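Local structure of trans-4-hydroxy-L-proline dehydratase (Clostridioides difficile 70-100-2010, 6VXC) at residues 764-769 against 800-805; 759-764 against 779-784. The protein catalyses, as a glycyl radical enzyme, the dehydration of trans-4-hydroxy-L-proline to (S)-1-pyrroline-5-carboxylate in the anaerobic breakdown of hydroxyproline. One frame throughout, in Å; residues are numbered along the deposited sequence.

Contact 1 (764-769 against 800-805)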
loop_
_atom_site.group_PDB
_atom_site.type_symbol
_atom_site.label_atom_id
_atom_site.label_comp_id
_atom_site.label_asym_id
_atom_site.label_seq_id
_atom_site.Cartn_x
_atom_site.Cartn_y
_atom_site.Cartn_z
ATOM N N ASN A 764 27.184 11.266 -1.099
ATOM C CA ASN A 764 27.484 12.685 -0.945
ATOM C C ASN A 764 26.374 13.559 -1.496
ATOM O O ASN A 764 26.128 14.644 -0.962
ATOM C CB ASN A 764 28.810 13.029 -1.624
ATOM C CG ASN A 764 29.969 12.253 -1.041
ATOM O OD1 ASN A 764 30.039 12.036 0.170
ATOM N ND2 ASN A 764 30.899 11.842 -1.898
ATOM N N VAL A 765 25.681 13.103 -2.542
ATOM C CA VAL A 765 24.530 13.843 -3.048
ATOM C C VAL A 765 23.451 13.941 -1.975
ATOM O O VAL A 765 22.849 14.999 -1.779
ATOM C CB VAL A 765 23.996 13.193 -4.339
ATOM C CG1 VAL A 765 22.679 13.810 -4.754
ATOM C CG2 VAL A 765 25.022 13.326 -5.471
ATOM N N LEU A 766 23.173 12.837 -1.279
ATOM C CA LEU A 766 22.133 12.879 -0.256
ATOM C C LEU A 766 22.550 13.812 0.872
ATOM O O LEU A 766 21.732 14.572 1.397
ATOM C CB LEU A 766 21.859 11.476 0.296
ATOM C CG LEU A 766 21.105 10.448 -0.563
ATOM C CD1 LEU A 766 20.001 9.707 0.158
ATOM C CD2 LEU A 766 20.652 10.985 -1.897
ATOM N N LEU A 767 23.822 13.750 1.270
ATOM C CA LEU A 767 24.310 14.630 2.333
ATOM C C LEU A 767 24.221 16.095 1.920
ATOM O O LEU A 767 23.827 16.948 2.718
ATOM C CB LEU A 767 25.741 14.248 2.697
ATOM C CG LEU A 767 25.886 12.863 3.331
ATOM C CD1 LEU A 767 27.339 12.535 3.550
ATOM C CD2 LEU A 767 25.126 12.783 4.638
ATOM N N GLU A 768 24.562 16.400 0.666
ATOM C CA GLU A 768 24.390 17.759 0.163
ATOM C C GLU A 768 22.928 18.160 0.161
ATOM O O GLU A 768 22.589 19.304 0.492
ATOM C CB GLU A 768 24.968 17.884 -1.248
ATOM C CG GLU A 768 26.397 18.388 -1.293
ATOM C CD GLU A 768 26.550 19.722 -0.562
ATOM O OE1 GLU A 768 27.409 19.811 0.333
ATOM O OE2 GLU A 768 25.777 20.664 -0.858
ATOM N N ALA A 769 22.043 17.231 -0.209
ATOM C CA ALA A 769 20.624 17.558 -0.231
ATOM C C ALA A 769 20.105 17.903 1.158
ATOM O O ALA A 769 19.170 18.696 1.284
ATOM C CB ALA A 769 19.820 16.407 -0.828
ATOM N N GLU A 800 18.114 7.080 8.047
ATOM C CA GLU A 800 17.948 5.633 7.968
ATOM C C GLU A 800 18.383 5.133 6.592
ATOM O O GLU A 800 19.207 4.221 6.479
ATOM C CB GLU A 800 16.487 5.265 8.273
ATOM C CG GLU A 800 16.191 3.762 8.436
ATOM C CD GLU A 800 15.941 3.039 7.096
ATOM O OE1 GLU A 800 16.747 2.174 6.714
ATOM O OE2 GLU A 800 14.932 3.335 6.429
ATOM N N ILE A 801 17.908 5.796 5.538
ATOM C CA ILE A 801 18.235 5.395 4.166
ATOM C C ILE A 801 19.734 5.503 3.906
ATOM O O ILE A 801 20.344 4.604 3.312
ATOM C CB ILE A 801 17.429 6.246 3.165
ATOM C CG1 ILE A 801 15.936 5.907 3.279
ATOM C CG2 ILE A 801 17.992 6.098 1.717
ATOM C CD1 ILE A 801 15.024 6.900 2.641
ATOM N N ILE A 802 20.349 6.598 4.353
ATOM C CA ILE A 802 21.780 6.803 4.161
ATOM C C ILE A 802 22.597 5.735 4.881
ATOM O O ILE A 802 23.703 5.394 4.450
ATOM C CB ILE A 802 22.184 8.213 4.642
ATOM C CG1 ILE A 802 21.550 9.290 3.757
ATOM C CG2 ILE A 802 23.699 8.333 4.680
ATOM C CD1 ILE A 802 21.631 10.708 4.325
ATOM N N GLY A 803 22.101 5.244 6.016
ATOM C CA GLY A 803 22.791 4.234 6.789
ATOM C C GLY A 803 22.662 2.825 6.263
ATOM O O GLY A 803 23.357 1.934 6.762
ATOM N N ARG A 804 21.820 2.600 5.253
ATOM C CA ARG A 804 21.691 1.257 4.702
ATOM C C ARG A 804 23.013 0.836 4.059
ATOM O O ARG A 804 23.790 1.666 3.591
ATOM C CB ARG A 804 20.535 1.187 3.697
ATOM C CG ARG A 804 19.163 1.453 4.310
ATOM C CD ARG A 804 18.059 1.461 3.257
ATOM N NE ARG A 804 16.765 1.894 3.784
ATOM C CZ ARG A 804 15.671 2.049 3.040
ATOM N NH1 ARG A 804 15.703 1.802 1.731
ATOM N NH2 ARG A 804 14.540 2.446 3.601
ATOM N N THR A 805 23.290 -0.462 4.087
ATOM C CA THR A 805 24.599 -0.957 3.671
ATOM C C THR A 805 24.840 -0.707 2.187
ATOM O O THR A 805 24.007 -1.044 1.351
ATOM C CB THR A 805 24.712 -2.440 3.991
ATOM O OG1 THR A 805 24.408 -2.628 5.376
ATOM C CG2 THR A 805 26.143 -2.942 3.718
#

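Contact 2 (759-764 against 779-784)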
loop_
_atom_site.group_PDB
_atom_site.type_symbol
_atom_site.label_atom_id
_atom_site.label_comp_id
_atom_site.label_asym_id
_atom_site.label_seq_id
_atom_site.Cartn_x
_atom_site.Cartn_y
_atom_site.Cartn_z
ATOM N N ASN A 759 18.198 0.732 -4.085
ATOM C CA ASN A 759 18.720 2.089 -4.132
ATOM C C ASN A 759 20.083 2.076 -4.821
ATOM O O ASN A 759 20.886 1.167 -4.604
ATOM C CB ASN A 759 18.857 2.697 -2.733
ATOM C CG ASN A 759 17.638 3.502 -2.320
ATOM O OD1 ASN A 759 17.144 4.341 -3.074
ATOM N ND2 ASN A 759 17.162 3.270 -1.108
ATOM N N VAL A 760 20.330 3.079 -5.662
ATOM C CA VAL A 760 21.649 3.297 -6.252
ATOM C C VAL A 760 21.927 4.792 -6.220
ATOM O O VAL A 760 21.594 5.512 -7.167
ATOM C CB VAL A 760 21.711 2.761 -7.692
ATOM C CG1 VAL A 760 23.143 2.930 -8.294
ATOM C CG2 VAL A 760 21.243 1.333 -7.756
ATOM N N PHE A 761 22.531 5.280 -5.146
ATOM C CA PHE A 761 22.739 6.713 -5.022
ATOM C C PHE A 761 24.150 6.996 -4.543
ATOM O O PHE A 761 24.823 6.142 -3.969
ATOM C CB PHE A 761 21.706 7.373 -4.087
ATOM C CG PHE A 761 21.657 6.801 -2.677
ATOM C CD1 PHE A 761 22.661 7.072 -1.758
ATOM C CD2 PHE A 761 20.560 6.056 -2.262
ATOM C CE1 PHE A 761 22.599 6.570 -0.455
ATOM C CE2 PHE A 761 20.481 5.546 -0.960
ATOM C CZ PHE A 761 21.501 5.805 -0.057
ATOM N N ASP A 762 24.601 8.203 -4.833
ATOM C CA ASP A 762 25.846 8.716 -4.288
ATOM C C ASP A 762 25.567 9.312 -2.918
ATOM O O ASP A 762 24.811 10.282 -2.807
ATOM C CB ASP A 762 26.440 9.772 -5.212
ATOM C CG ASP A 762 27.649 9.283 -5.943
ATOM O OD1 ASP A 762 27.484 8.725 -7.053
ATOM O OD2 ASP A 762 28.769 9.461 -5.408
ATOM N N LYS A 763 26.174 8.735 -1.883
ATOM C CA LYS A 763 25.964 9.224 -0.526
ATOM C C LYS A 763 26.166 10.732 -0.425
ATOM O O LYS A 763 25.384 11.425 0.230
ATOM C CB LYS A 763 26.891 8.483 0.437
ATOM C CG LYS A 763 26.820 8.931 1.886
ATOM C CD LYS A 763 27.706 8.043 2.758
ATOM C CE LYS A 763 28.036 8.682 4.111
ATOM N NZ LYS A 763 26.972 8.678 5.147
ATOM N N ASN A 764 27.184 11.266 -1.099
ATOM C CA ASN A 764 27.484 12.685 -0.945
ATOM C C ASN A 764 26.374 13.559 -1.496
ATOM O O ASN A 764 26.128 14.644 -0.962
ATOM C CB ASN A 764 28.810 13.029 -1.624
ATOM C CG ASN A 764 29.969 12.253 -1.041
ATOM O OD1 ASN A 764 30.039 12.036 0.170
ATOM N ND2 ASN A 764 30.899 11.842 -1.898
ATOM N N LEU A 779 15.413 15.146 -6.319
ATOM C CA LEU A 779 16.077 13.930 -5.875
ATOM C C LEU A 779 15.049 12.955 -5.315
ATOM O O LEU A 779 14.323 13.288 -4.378
ATOM C CB LEU A 779 17.121 14.275 -4.822
ATOM C CG LEU A 779 17.869 13.128 -4.162
ATOM C CD1 LEU A 779 18.656 12.335 -5.200
ATOM C CD2 LEU A 779 18.756 13.673 -3.059
ATOM N N ILE A 780 14.997 11.754 -5.885
ATOM C CA ILE A 780 14.059 10.702 -5.500
ATOM C C ILE A 780 14.852 9.481 -5.046
ATOM O O ILE A 780 15.864 9.137 -5.662
ATOM C CB ILE A 780 13.127 10.338 -6.674
ATOM C CG1 ILE A 780 12.234 11.535 -7.035
ATOM C CG2 ILE A 780 12.344 9.051 -6.381
ATOM C CD1 ILE A 780 11.476 11.366 -8.333
ATOM N N VAL A 781 14.423 8.853 -3.945
ATOM C CA VAL A 781 15.062 7.637 -3.443
ATOM C C VAL A 781 13.996 6.592 -3.131
ATOM O O VAL A 781 12.801 6.886 -3.066
ATOM C CB VAL A 781 15.950 7.872 -2.193
ATOM C CG1 VAL A 781 17.101 8.794 -2.513
ATOM C CG2 VAL A 781 15.141 8.396 -1.043
ATOM N N ARG A 782 14.456 5.358 -2.933
ATOM C CA ARG A 782 13.595 4.256 -2.528
ATOM C C ARG A 782 13.483 4.230 -1.009
ATOM O O ARG A 782 14.494 4.223 -0.313
ATOM C CB ARG A 782 14.141 2.919 -3.035
ATOM C CG ARG A 782 13.123 1.780 -2.985
ATOM C CD ARG A 782 11.972 2.033 -3.968
ATOM N NE ARG A 782 10.979 0.972 -3.930
ATOM C CZ ARG A 782 9.933 0.878 -4.749
ATOM N NH1 ARG A 782 9.089 -0.141 -4.633
ATOM N NH2 ARG A 782 9.739 1.787 -5.697
ATOM N N VAL A 783 12.253 4.216 -0.509
ATOM C CA VAL A 783 11.998 4.185 0.929
ATOM C C VAL A 783 11.734 2.740 1.324
ATOM O O VAL A 783 12.662 2.029 1.687
ATOM C CB VAL A 783 10.849 5.139 1.304
ATOM C CG1 VAL A 783 10.611 5.123 2.794
ATOM C CG2 VAL A 783 11.211 6.542 0.876
ATOM N N ALA A 784 10.488 2.275 1.217
ATOM C CA ALA A 784 10.209 0.864 1.502
ATOM C C ALA A 784 8.930 0.468 0.768
ATOM O O ALA A 784 7.830 0.721 1.259
ATOM C CB ALA A 784 10.098 0.602 2.996
#

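Contact 1 (764-769 against 800-805)
Ile802 is the bump of this interface, and the hollow it enters is formed by Leu766 and Leu767 on helix 763-771. Isoleucine suits the place because its slim unbranched arm, CG1 and CD1, can enter between two leucines, whose bulkier side chains wall the hollow. The arm stands anti to the carbonyl carbon (chi1 -66°) and extends toward the opposite helix. CG1 lies 3.9 Å from CD1 of Leu766, the two side chains running antiparallel alongside one another; at the end of the arm, CD1 reaches CB of Leu766 at 4.1 Å, while CD2 of Leu767 meets it from another direction at 4.1 Å. CD1 of Leu766 also comes, more loosely, to 4.4 Å from CG2 of Ile801, where the beta-branch offers a broad shoulder. This is plain apolar helix-helix packing inside the C-terminal glycine radical region, joining helix 763-771 to the last turn of helix 795-803, with no hydrogen bond across it. Behind that turn, Arg804 grips Glu800 side-on: NE to OE1 is 2.9 Å and NH2 to OE2 is 3.0 Å, both nearly straight. CG1 of Ile801 lies over one face of this guanidinium, while Lys696 and His668 also hold the carboxylate of Glu800.

Contact 2 (759-764 against 779-784)
Two hydrogen bonds from the side-chain amide of Asn759 to the backbone of Arg782 carry the polar half of this contact. The carbonyl oxygen OD1 accepts from N of Arg782 at 2.9 Å, and ND2 gives a hydrogen to O of the same residue, also at 2.9 Å. Both N-H bonds point fairly straight at their acceptors (162° and 160°), and in each the donor is tilted a little out of the acceptor's carbonyl plane. Asparagine suits the place because one flat group offers an acceptor and a donor side by side, matching the C=O and N-H of a single extended residue; the pair of bonds also fixes the rotation of the amide. Because the grip is on the main chain, the guanidinium of Arg782 can turn elsewhere: with CG anti to the backbone N (chi1 -164°) and a bend at chi2, it turns off to Gln757, which NH1 bonds, and Ser787, which NH2 bonds.

Van der Waals packing fills in around these bonds. CB of Arg782 lies 3.3 Å from OD1 of Asn759, and CB of Val781 is 3.8 Å from the same oxygen. Farther along, CG1 of Val781 approaches CD2 of Phe761 obliquely at 4.4 Å, a loose apolar contact between a compact branched residue and a large ring. Ile801 and Leu766 also touch both of these side chains, so the pair belongs to a wider buried apolar cluster.

The arrangement ties the end of strand 755-759, in the mixed sheet, to strand 780-782, the first arm of the hairpin whose turn contains Gly785. That is the glycyl radical loop of this enzyme family, and the side chain of Arg782 comes about 7 Å from that of Cys454, the probable thiyl radical site.

In the fold
Contacts 1 and 2 lie with their centres about 7 Å apart, in the C-terminal glycine radical region. They share Asn764 and helix 763-771, and their segments alternate along the chain: 759-764 runs into 764-769, then come 779-784 and finally 800-805. The hairpin strand 780-782 and the C-terminal helix 795-803 are thus both packed against one continuous strand-loop-helix unit, strand 755-759 followed by helix 763-771. Direct bridges join the contacts as well: NH2 of Arg804 lies 2.7 Å from O of Val783, a probable hydrogen bond, and CD2 of Leu766 packs on CD2 of Leu779. Together they connect the strand leading to Gly785, the glycyl radical site, with the end of strand 755-759 and the two helices.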